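Local coordinates for class I phosphodiesterase PDEB1 (Leishmania major, PDB 2R8Q), which is a class I phosphodiesterase whose all-helical catalytic domain is modelled with a zinc ion, a magnesium ion and the ligand 3-isobutyl-1-methylxanthine, at residues E74-R79 / E129-L134; D190-L195 / Y202-L207; F309-A314 / S338-W343. All blocks are in the same frame, centred on the assembly; numbering follows the deposited sequence.

The three contacts come one after another along a single all-helical chain and lie on two opposite sides of its centre. Interactions 1 and 2, with centres 8 Å apart, form one connected region: E129 of helix 127-139 probably hydrogen-bonds Y202 of helix 197-212, and R79 makes a salt bridge to E193, so each helix and each loop of one contact meets a counterpart in the other. Interaction 3, which joins helices 302-324 and 330-348, lies on the opposite side, its own centre 34 Å from that of interaction 1 and 36 Å from that of interaction 2, and includes F309 of the ligand pocket. The first two therefore belong to the packing of the other side of the domain.

Interaction 1: E74-R79 / E129-L134; sequences EKFGCR and ECYVLL
F76 and Y131 bring their rings together nearly parallel, with planes 18° apart, yet slid so far past each other that they barely overlap. The centroids lie 5.5 Å apart, and the closest atoms are F76 CD2 and Y131 CD2, 3.8 Å from each other. The two side chains run in opposite directions, so F76 also reaches back along the tyrosine to its CB. Y131 extends from helix 127-139 toward the loop, its CG opposite the backbone N (chi1 177°), and places its hydroxyl beside C78, where Y131 OH comes within 3.3 Å of C78 CB and 3.6 Å of C78 SG.

The loop is shaped by a Schellman motif that ends helix 72-75. G77, at positive phi, is its C-prime residue; C78 N bonds to P73 O, and G77 N bonds to E74 O at 3.1 Å. This turn presents F76 and C78 to the same tyrosine. The phenol's polar partner lies beyond both segments, in the backbone O of V191. The contact is thus apolar along the ring, while the buried hydroxyl donates to a neighbouring loop, which implies that Y131 ties two loops to one helix.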
loop_
_atom_site.group_PDB
_atom_site.type_symbol
_atom_site.label_atom_id
_atom_site.label_comp_id
_atom_site.label_asym_id
_atom_site.label_seq_id
_atom_site.Cartn_x
_atom_site.Cartn_y
_atom_site.Cartn_z
ATOM N N GLU A 74 -24.400 -2.165 17.108
ATOM C CA GLU A 74 -25.458 -1.207 17.407
ATOM C C GLU A 74 -24.996 -0.186 18.437
ATOM O O GLU A 74 -25.293 1.002 18.317
ATOM C CB GLU A 74 -26.704 -1.925 17.930
ATOM C CG GLU A 74 -27.907 -1.005 18.089
ATOM C CD GLU A 74 -29.112 -1.705 18.685
ATOM O OE1 GLU A 74 -29.537 -2.740 18.130
ATOM O OE2 GLU A 74 -29.637 -1.216 19.707
ATOM N N LYS A 75 -24.269 -0.653 19.448
ATOM C CA LYS A 75 -23.772 0.227 20.498
ATOM C C LYS A 75 -22.919 1.348 19.915
ATOM O O LYS A 75 -22.953 2.485 20.390
ATOM C CB LYS A 75 -22.948 -0.578 21.507
ATOM C CG LYS A 75 -22.443 0.228 22.690
ATOM C CD LYS A 75 -21.906 -0.684 23.784
ATOM C CE LYS A 75 -23.001 -1.606 24.310
ATOM N NZ LYS A 75 -22.512 -2.540 25.361
ATOM N N PHE A 76 -22.166 1.029 18.868
ATOM C CA PHE A 76 -21.300 2.019 18.254
ATOM C C PHE A 76 -21.830 2.634 16.962
ATOM O O PHE A 76 -21.075 3.163 16.147
ATOM C CB PHE A 76 -19.907 1.415 18.082
ATOM C CG PHE A 76 -19.236 1.119 19.396
ATOM C CD1 PHE A 76 -18.860 2.162 20.238
ATOM C CD2 PHE A 76 -19.058 -0.189 19.834
ATOM C CE1 PHE A 76 -18.325 1.911 21.498
ATOM C CE2 PHE A 76 -18.521 -0.454 21.097
ATOM C CZ PHE A 76 -18.157 0.601 21.930
ATOM N N GLY A 77 -23.148 2.573 16.797
ATOM C CA GLY A 77 -23.785 3.176 15.640
ATOM C C GLY A 77 -23.567 2.556 14.277
ATOM O O GLY A 77 -23.726 3.233 13.261
ATOM N N CYS A 78 -23.201 1.281 14.240
ATOM C CA CYS A 78 -23.007 0.606 12.965
ATOM C C CYS A 78 -24.348 0.001 12.584
ATOM O O CYS A 78 -24.936 -0.751 13.358
ATOM C CB CYS A 78 -21.953 -0.498 13.083
ATOM S SG CYS A 78 -21.684 -1.437 11.551
ATOM N N ARG A 79 -24.834 0.346 11.398
ATOM C CA ARG A 79 -26.111 -0.168 10.927
ATOM C C ARG A 79 -25.978 -1.599 10.425
ATOM O O ARG A 79 -24.907 -2.017 9.994
ATOM C CB ARG A 79 -26.648 0.736 9.823
ATOM C CG ARG A 79 -26.941 2.144 10.310
ATOM C CD ARG A 79 -27.220 3.069 9.155
ATOM N NE ARG A 79 -26.052 3.224 8.294
ATOM C CZ ARG A 79 -26.030 3.986 7.209
ATOM N NH1 ARG A 79 -27.117 4.657 6.859
ATOM N NH2 ARG A 79 -24.928 4.083 6.478
ATOM N N GLU A 129 -12.806 -1.329 22.170
ATOM C CA GLU A 129 -11.651 -2.140 21.798
ATOM C C GLU A 129 -12.063 -3.565 21.444
ATOM O O GLU A 129 -11.481 -4.183 20.550
ATOM C CB GLU A 129 -10.616 -2.104 22.925
ATOM C CG GLU A 129 -10.057 -0.697 23.097
ATOM C CD GLU A 129 -9.225 -0.496 24.344
ATOM O OE1 GLU A 129 -9.443 -1.203 25.352
ATOM O OE2 GLU A 129 -8.363 0.408 24.319
ATOM N N CYS A 130 -13.079 -4.087 22.126
ATOM C CA CYS A 130 -13.560 -5.432 21.820
ATOM C C CYS A 130 -14.153 -5.432 20.413
ATOM O O CYS A 130 -13.915 -6.352 19.626
ATOM C CB CYS A 130 -14.626 -5.869 22.826
ATOM S SG CYS A 130 -13.968 -6.256 24.461
ATOM N N TYR A 131 -14.923 -4.391 20.106
ATOM C CA TYR A 131 -15.559 -4.241 18.801
ATOM C C TYR A 131 -14.503 -4.149 17.705
ATOM O O TYR A 131 -14.556 -4.877 16.713
ATOM C CB TYR A 131 -16.439 -2.985 18.802
ATOM C CG TYR A 131 -17.109 -2.670 17.484
ATOM C CD1 TYR A 131 -17.865 -3.634 16.813
ATOM C CD2 TYR A 131 -16.999 -1.405 16.913
ATOM C CE1 TYR A 131 -18.491 -3.342 15.604
ATOM C CE2 TYR A 131 -17.623 -1.103 15.703
ATOM C CZ TYR A 131 -18.365 -2.079 15.056
ATOM O OH TYR A 131 -18.963 -1.794 13.852
ATOM N N VAL A 132 -13.536 -3.256 17.890
ATOM C CA VAL A 132 -12.474 -3.090 16.908
ATOM C C VAL A 132 -11.674 -4.379 16.716
ATOM O O VAL A 132 -11.309 -4.727 15.597
ATOM C CB VAL A 132 -11.528 -1.939 17.316
ATOM C CG1 VAL A 132 -10.346 -1.862 16.352
ATOM C CG2 VAL A 132 -12.302 -0.622 17.323
ATOM N N LEU A 133 -11.414 -5.102 17.802
ATOM C CA LEU A 133 -10.661 -6.346 17.696
ATOM C C LEU A 133 -11.390 -7.362 16.815
ATOM O O LEU A 133 -10.784 -8.005 15.951
ATOM C CB LEU A 133 -10.425 -6.935 19.089
ATOM C CG LEU A 133 -9.645 -8.251 19.163
ATOM C CD1 LEU A 133 -8.264 -8.081 18.527
ATOM C CD2 LEU A 133 -9.505 -8.671 20.620
ATOM N N LEU A 134 -12.700 -7.491 17.014
ATOM C CA LEU A 134 -13.489 -8.438 16.234
ATOM C C LEU A 134 -13.559 -8.047 14.759
ATOM O O LEU A 134 -13.487 -8.911 13.881
ATOM C CB LEU A 134 -14.895 -8.565 16.833
ATOM C CG LEU A 134 -14.889 -9.218 18.219
ATOM C CD1 LEU A 134 -16.264 -9.094 18.862
ATOM C CD2 LEU A 134 -14.491 -10.685 18.093
#

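Interaction 2: D190-L195 / Y202-L207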
loop_
_atom_site.group_PDB
_atom_site.type_symbol
_atom_site.label_atom_id
_atom_site.label_comp_id
_atom_site.label_asym_id
_atom_site.label_seq_id
_atom_site.Cartn_x
_atom_site.Cartn_y
_atom_site.Cartn_z
ATOM N N ASP A 190 -18.596 1.177 5.919
ATOM C CA ASP A 190 -17.825 1.755 7.013
ATOM C C ASP A 190 -18.401 1.414 8.386
ATOM O O ASP A 190 -19.285 2.109 8.892
ATOM C CB ASP A 190 -17.729 3.273 6.817
ATOM C CG ASP A 190 -16.976 3.962 7.936
ATOM O OD1 ASP A 190 -16.219 3.284 8.662
ATOM O OD2 ASP A 190 -17.134 5.194 8.085
ATOM N N VAL A 191 -17.889 0.344 8.994
ATOM C CA VAL A 191 -18.369 -0.091 10.300
ATOM C C VAL A 191 -17.942 0.818 11.453
ATOM O O VAL A 191 -18.250 0.543 12.611
ATOM C CB VAL A 191 -17.949 -1.552 10.601
ATOM C CG1 VAL A 191 -18.606 -2.488 9.592
ATOM C CG2 VAL A 191 -16.435 -1.692 10.549
ATOM N N PHE A 192 -17.233 1.894 11.124
ATOM C CA PHE A 192 -16.805 2.877 12.121
ATOM C C PHE A 192 -17.642 4.144 11.903
ATOM O O PHE A 192 -17.362 5.198 12.481
ATOM C CB PHE A 192 -15.320 3.224 11.940
ATOM C CG PHE A 192 -14.373 2.099 12.269
ATOM C CD1 PHE A 192 -13.067 2.120 11.783
ATOM C CD2 PHE A 192 -14.768 1.035 13.074
ATOM C CE1 PHE A 192 -12.169 1.096 12.093
ATOM C CE2 PHE A 192 -13.875 0.005 13.391
ATOM C CZ PHE A 192 -12.574 0.040 12.896
ATOM N N GLU A 193 -18.676 4.022 11.073
ATOM C CA GLU A 193 -19.546 5.149 10.730
ATOM C C GLU A 193 -20.199 5.856 11.914
ATOM O O GLU A 193 -20.494 7.048 11.835
ATOM C CB GLU A 193 -20.638 4.690 9.751
ATOM C CG GLU A 193 -21.739 3.836 10.381
ATOM C CD GLU A 193 -22.768 3.360 9.368
ATOM O OE1 GLU A 193 -22.928 4.031 8.327
ATOM O OE2 GLU A 193 -23.420 2.322 9.620
ATOM N N GLY A 194 -20.426 5.130 13.005
ATOM C CA GLY A 194 -21.068 5.729 14.164
ATOM C C GLY A 194 -20.126 6.307 15.202
ATOM O O GLY A 194 -20.568 6.848 16.214
ATOM N N LEU A 195 -18.827 6.201 14.959
ATOM C CA LEU A 195 -17.851 6.712 15.908
ATOM C C LEU A 195 -17.551 8.194 15.725
ATOM O O LEU A 195 -17.641 8.733 14.620
ATOM C CB LEU A 195 -16.551 5.920 15.794
ATOM C CG LEU A 195 -16.660 4.415 16.024
ATOM C CD1 LEU A 195 -15.283 3.789 15.847
ATOM C CD2 LEU A 195 -17.214 4.135 17.421
ATOM N N TYR A 202 -8.795 6.600 16.807
ATOM C CA TYR A 202 -8.360 5.622 17.800
ATOM C C TYR A 202 -8.566 4.212 17.248
ATOM O O TYR A 202 -7.691 3.347 17.357
ATOM C CB TYR A 202 -9.176 5.792 19.086
ATOM C CG TYR A 202 -8.690 4.957 20.249
ATOM C CD1 TYR A 202 -7.648 5.400 21.065
ATOM C CD2 TYR A 202 -9.271 3.720 20.535
ATOM C CE1 TYR A 202 -7.200 4.632 22.138
ATOM C CE2 TYR A 202 -8.831 2.946 21.602
ATOM C CZ TYR A 202 -7.795 3.408 22.400
ATOM O OH TYR A 202 -7.359 2.649 23.462
ATOM N N ALA A 203 -9.733 3.996 16.652
ATOM C CA ALA A 203 -10.081 2.700 16.078
ATOM C C ALA A 203 -9.128 2.289 14.960
ATOM O O ALA A 203 -8.692 1.138 14.905
ATOM C CB ALA A 203 -11.515 2.730 15.563
ATOM N N TYR A 204 -8.810 3.218 14.060
ATOM C CA TYR A 204 -7.900 2.896 12.967
ATOM C C TYR A 204 -6.510 2.530 13.472
ATOM O O TYR A 204 -5.888 1.594 12.969
ATOM C CB TYR A 204 -7.790 4.060 11.974
ATOM C CG TYR A 204 -8.831 4.028 10.880
ATOM C CD1 TYR A 204 -9.954 4.853 10.931
ATOM C CD2 TYR A 204 -8.690 3.173 9.784
ATOM C CE1 TYR A 204 -10.910 4.830 9.916
ATOM C CE2 TYR A 204 -9.640 3.141 8.764
ATOM C CZ TYR A 204 -10.746 3.975 8.837
ATOM O OH TYR A 204 -11.675 3.970 7.822
ATOM N N ARG A 205 -6.013 3.261 14.464
ATOM C CA ARG A 205 -4.692 2.947 14.979
ATOM C C ARG A 205 -4.687 1.575 15.643
ATOM O O ARG A 205 -3.727 0.823 15.514
ATOM C CB ARG A 205 -4.220 4.023 15.963
ATOM C CG ARG A 205 -2.795 3.795 16.457
ATOM C CD ARG A 205 -1.858 3.503 15.291
ATOM N NE ARG A 205 -0.504 3.162 15.718
ATOM C CZ ARG A 205 0.452 4.051 15.961
ATOM N NH1 ARG A 205 0.208 5.349 15.816
ATOM N NH2 ARG A 205 1.653 3.641 16.344
ATOM N N ALA A 206 -5.766 1.241 16.340
ATOM C CA ALA A 206 -5.854 -0.058 16.999
ATOM C C ALA A 206 -5.914 -1.184 15.967
ATOM O O ALA A 206 -5.229 -2.199 16.102
ATOM C CB ALA A 206 -7.083 -0.103 17.906
ATOM N N LEU A 207 -6.732 -1.002 14.933
ATOM C CA LEU A 207 -6.863 -2.008 13.888
ATOM C C LEU A 207 -5.508 -2.235 13.214
ATOM O O LEU A 207 -5.072 -3.376 13.050
ATOM C CB LEU A 207 -7.913 -1.559 12.863
ATOM C CG LEU A 207 -8.176 -2.443 11.638
ATOM C CD1 LEU A 207 -9.585 -2.193 11.120
ATOM C CD2 LEU A 207 -7.139 -2.145 10.556
HETATM O O HOH W 1 -13.992 4.653 8.819
#
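F192 meets A203, Y204 and L207 from a loop built of two consecutive type I beta turns, D190 to E193 and F192 to L195. The first turn is reinforced by an Asx turn, in which D190 OD1 accepts from F192 N at 3.0 Å. F192 N meets OD1 from above the carboxylate plane, 58° out of it. The loop turns F192, and beside it L195, to helix 197-212.

From CB the phenylalanine leaves with CG anti to its carbonyl carbon (chi1 -68°), which carries the ring toward the helix. CD1 is the first atom to arrive: it points at the face of Y204, 3.9 Å from Y204 CE1 and offset toward the rim of that ring, giving a T-shaped pair with planes at 84°. F192 CE1, next along, lies 3.9 Å from A203 CB. That methyl sits over the centre of one face of the F192 ring in a CH-pi contact, 3.8 Å above its plane. At the tip, F192 CZ also touches the alanine methyl and comes 4.1 Å from L207 CD1. L195 CD1 packs against the same A203 CB, so the methyl is shared by two loop side chains.

L184 of helix 171-184 touches the side chains of both F192 and Y204, and P158 of the second subunit packs on Y204, placing this contact near the subunit interface. The tyrosine is linked to the loop through one water, 2.6 Å from Y204 OH and 2.6 Å from D190 OD1, to which it donates.

Interaction 3: F309-A314 / S338-W343. With IBM (3-isobutyl-1-methylxanthine), chain E.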
loop_
_atom_site.group_PDB
_atom_site.type_symbol
_atom_site.label_atom_id
_atom_site.label_comp_id
_atom_site.label_asym_id
_atom_site.label_seq_id
_atom_site.Cartn_x
_atom_site.Cartn_y
_atom_site.Cartn_z
ATOM N N PHE A 309 5.643 -27.272 15.823
ATOM C CA PHE A 309 5.012 -25.964 15.969
ATOM C C PHE A 309 4.523 -25.749 17.402
ATOM O O PHE A 309 4.650 -24.655 17.955
ATOM C CB PHE A 309 3.844 -25.827 14.992
ATOM C CG PHE A 309 3.231 -24.458 14.971
ATOM C CD1 PHE A 309 3.985 -23.350 14.595
ATOM C CD2 PHE A 309 1.901 -24.271 15.329
ATOM C CE1 PHE A 309 3.422 -22.075 14.576
ATOM C CE2 PHE A 309 1.329 -23.000 15.312
ATOM C CZ PHE A 309 2.092 -21.900 14.935
ATOM N N ILE A 310 3.963 -26.792 18.003
ATOM C CA ILE A 310 3.479 -26.692 19.374
ATOM C C ILE A 310 4.643 -26.483 20.344
ATOM O O ILE A 310 4.640 -25.551 21.146
ATOM C CB ILE A 310 2.710 -27.965 19.793
ATOM C CG1 ILE A 310 1.360 -28.017 19.069
ATOM C CG2 ILE A 310 2.513 -27.987 21.306
ATOM C CD1 ILE A 310 0.579 -29.299 19.316
ATOM N N ASP A 311 5.642 -27.351 20.249
ATOM C CA ASP A 311 6.803 -27.283 21.125
ATOM C C ASP A 311 7.588 -25.977 21.121
ATOM O O ASP A 311 7.955 -25.471 22.182
ATOM C CB ASP A 311 7.766 -28.433 20.810
ATOM C CG ASP A 311 7.294 -29.757 21.369
ATOM O OD1 ASP A 311 6.225 -29.777 22.016
ATOM O OD2 ASP A 311 7.993 -30.776 21.167
ATOM N N PHE A 312 7.839 -25.418 19.942
ATOM C CA PHE A 312 8.645 -24.208 19.876
ATOM C C PHE A 312 7.970 -22.889 19.529
ATOM O O PHE A 312 8.634 -21.854 19.482
ATOM C CB PHE A 312 9.825 -24.452 18.935
ATOM C CG PHE A 312 10.639 -25.658 19.305
ATOM C CD1 PHE A 312 10.489 -26.857 18.614
ATOM C CD2 PHE A 312 11.522 -25.611 20.379
ATOM C CE1 PHE A 312 11.205 -27.996 18.990
ATOM C CE2 PHE A 312 12.242 -26.743 20.765
ATOM C CZ PHE A 312 12.082 -27.937 20.068
ATOM N N VAL A 313 6.663 -22.905 19.298
ATOM C CA VAL A 313 5.970 -21.665 18.975
ATOM C C VAL A 313 4.658 -21.495 19.732
ATOM O O VAL A 313 4.609 -20.811 20.756
ATOM C CB VAL A 313 5.681 -21.550 17.456
ATOM C CG1 VAL A 313 4.986 -20.226 17.158
ATOM C CG2 VAL A 313 6.980 -21.646 16.667
ATOM N N ALA A 314 3.604 -22.130 19.232
ATOM C CA ALA A 314 2.274 -22.017 19.824
ATOM C C ALA A 314 2.122 -22.512 21.258
ATOM O O ALA A 314 1.428 -21.886 22.061
ATOM C CB ALA A 314 1.258 -22.716 18.929
ATOM N N SER A 338 -3.195 -31.654 25.325
ATOM C CA SER A 338 -3.826 -32.927 24.996
ATOM C C SER A 338 -3.650 -33.222 23.508
ATOM O O SER A 338 -3.574 -34.382 23.105
ATOM C CB SER A 338 -5.316 -32.916 25.372
ATOM O OG SER A 338 -6.026 -31.890 24.705
ATOM N N ASN A 339 -3.583 -32.175 22.689
ATOM C CA ASN A 339 -3.386 -32.376 21.259
ATOM C C ASN A 339 -1.968 -32.868 20.986
ATOM O O ASN A 339 -1.768 -33.759 20.164
ATOM C CB ASN A 339 -3.641 -31.082 20.469
ATOM C CG ASN A 339 -5.120 -30.798 20.273
ATOM O OD1 ASN A 339 -5.956 -31.691 20.395
ATOM N ND2 ASN A 339 -5.447 -29.551 19.947
ATOM N N ARG A 340 -0.981 -32.293 21.670
ATOM C CA ARG A 340 0.394 -32.727 21.459
ATOM C C ARG A 340 0.503 -34.205 21.796
ATOM O O ARG A 340 1.168 -34.964 21.091
ATOM C CB ARG A 340 1.380 -31.951 22.337
ATOM C CG ARG A 340 2.833 -32.291 22.003
ATOM C CD ARG A 340 3.809 -31.807 23.055
ATOM N NE ARG A 340 5.197 -32.033 22.649
ATOM C CZ ARG A 340 5.749 -33.229 22.457
ATOM N NH1 ARG A 340 5.039 -34.336 22.634
ATOM N NH2 ARG A 340 7.020 -33.320 22.087
ATOM N N ALA A 341 -0.156 -34.606 22.879
ATOM C CA ALA A 341 -0.136 -35.998 23.315
ATOM C C ALA A 341 -0.723 -36.906 22.240
ATOM O O ALA A 341 -0.203 -37.993 21.985
ATOM C CB ALA A 341 -0.917 -36.149 24.614
ATOM N N LYS A 342 -1.805 -36.460 21.610
ATOM C CA LYS A 342 -2.444 -37.249 20.565
ATOM C C LYS A 342 -1.557 -37.355 19.327
ATOM O O LYS A 342 -1.512 -38.400 18.681
ATOM C CB LYS A 342 -3.805 -36.648 20.204
ATOM C CG LYS A 342 -4.802 -36.698 21.353
ATOM C CD LYS A 342 -6.156 -36.127 20.964
ATOM C CE LYS A 342 -7.138 -36.222 22.121
ATOM N NZ LYS A 342 -8.483 -35.704 21.753
ATOM N N TRP A 343 -0.850 -36.278 18.992
ATOM C CA TRP A 343 0.041 -36.308 17.836
ATOM C C TRP A 343 1.189 -37.271 18.124
ATOM O O TRP A 343 1.628 -38.013 17.245
ATOM C CB TRP A 343 0.616 -34.917 17.547
ATOM C CG TRP A 343 -0.355 -33.954 16.923
ATOM C CD1 TRP A 343 -0.740 -32.744 17.424
ATOM C CD2 TRP A 343 -1.033 -34.102 15.666
ATOM N NE1 TRP A 343 -1.614 -32.126 16.559
ATOM C CE2 TRP A 343 -1.812 -32.938 15.472
ATOM C CE3 TRP A 343 -1.058 -35.104 14.685
ATOM C CZ2 TRP A 343 -2.607 -32.745 14.335
ATOM C CZ3 TRP A 343 -1.849 -34.913 13.552
ATOM C CH2 TRP A 343 -2.613 -33.740 13.390
HETATM N N9 IBM E . 3.227 -22.217 10.964
HETATM C C8 IBM E . 3.982 -23.363 10.900
HETATM N N7 IBM E . 3.308 -24.454 11.162
HETATM C C5 IBM E . 2.023 -23.996 11.415
HETATM C C4 IBM E . 1.957 -22.625 11.298
HETATM N N3 IBM E . 0.873 -21.837 11.471
HETATM C C2 IBM E . -0.270 -22.507 11.803
HETATM N N1 IBM E . -0.297 -23.899 11.944
HETATM C C6 IBM E . 0.843 -24.641 11.750
HETATM O O6 IBM E . 0.821 -25.856 11.870
HETATM O O2 IBM E . -1.302 -21.870 11.985
HETATM C C10 IBM E . -1.541 -24.566 12.299
HETATM C C11 IBM E . 0.922 -20.394 11.309
HETATM C C12 IBM E . 1.222 -20.060 9.845
HETATM C C13 IBM E . -0.066 -19.919 9.046
HETATM C C14 IBM E . 2.066 -18.798 9.741
#
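D311 and R340 make the tight part of this helix pair, a side-on bidentate salt bridge. R340 NE donates to D311 OD1 at 2.6 Å, and R340 NH2 donates to D311 OD2 at 2.9 Å. Both oxygens use their syn lone pairs, and the carboxylate and guanidinium planes are only 19° apart. Two bonds, one to each oxygen, hold the flat groups nearly coplanar. The arginine arrives with its chain extended from CG to NE, and it crosses the aspartate side chain at about a right angle. D311 and R340 are both partly exposed, whereas I310 and W343 are buried.

The buried part is looser. The short helix segments run at 147° with their axes 10.9 Å apart at closest approach, a wide separation bridged on this side by one methyl: I310 CD1 lies 4.0 Å from R340 CA and 4.1 Å from W343 CD1.

The same turn of helix 302-324 also meets the ligand through F309, which turns from the contact and lays one ring face against 3-isobutyl-1-methylxanthine. C5 of the ligand lies 3.7 Å above the F309 ring plane, and F309 CE1 is 3.6 Å from N9 of the ligand. The F309 carbonyl O accepts from both V313 N and A314 N, at a wider pi-type turn of the helix. Q306, a turn earlier, hydrogen-bonds the ligand and also touches W343.

Helix 330-348 also meets helix 262-285 and the loop before it: the W343 ring meets F262 at about 60°, while N339 ND2 bonds to V258 O and K260 O in that loop.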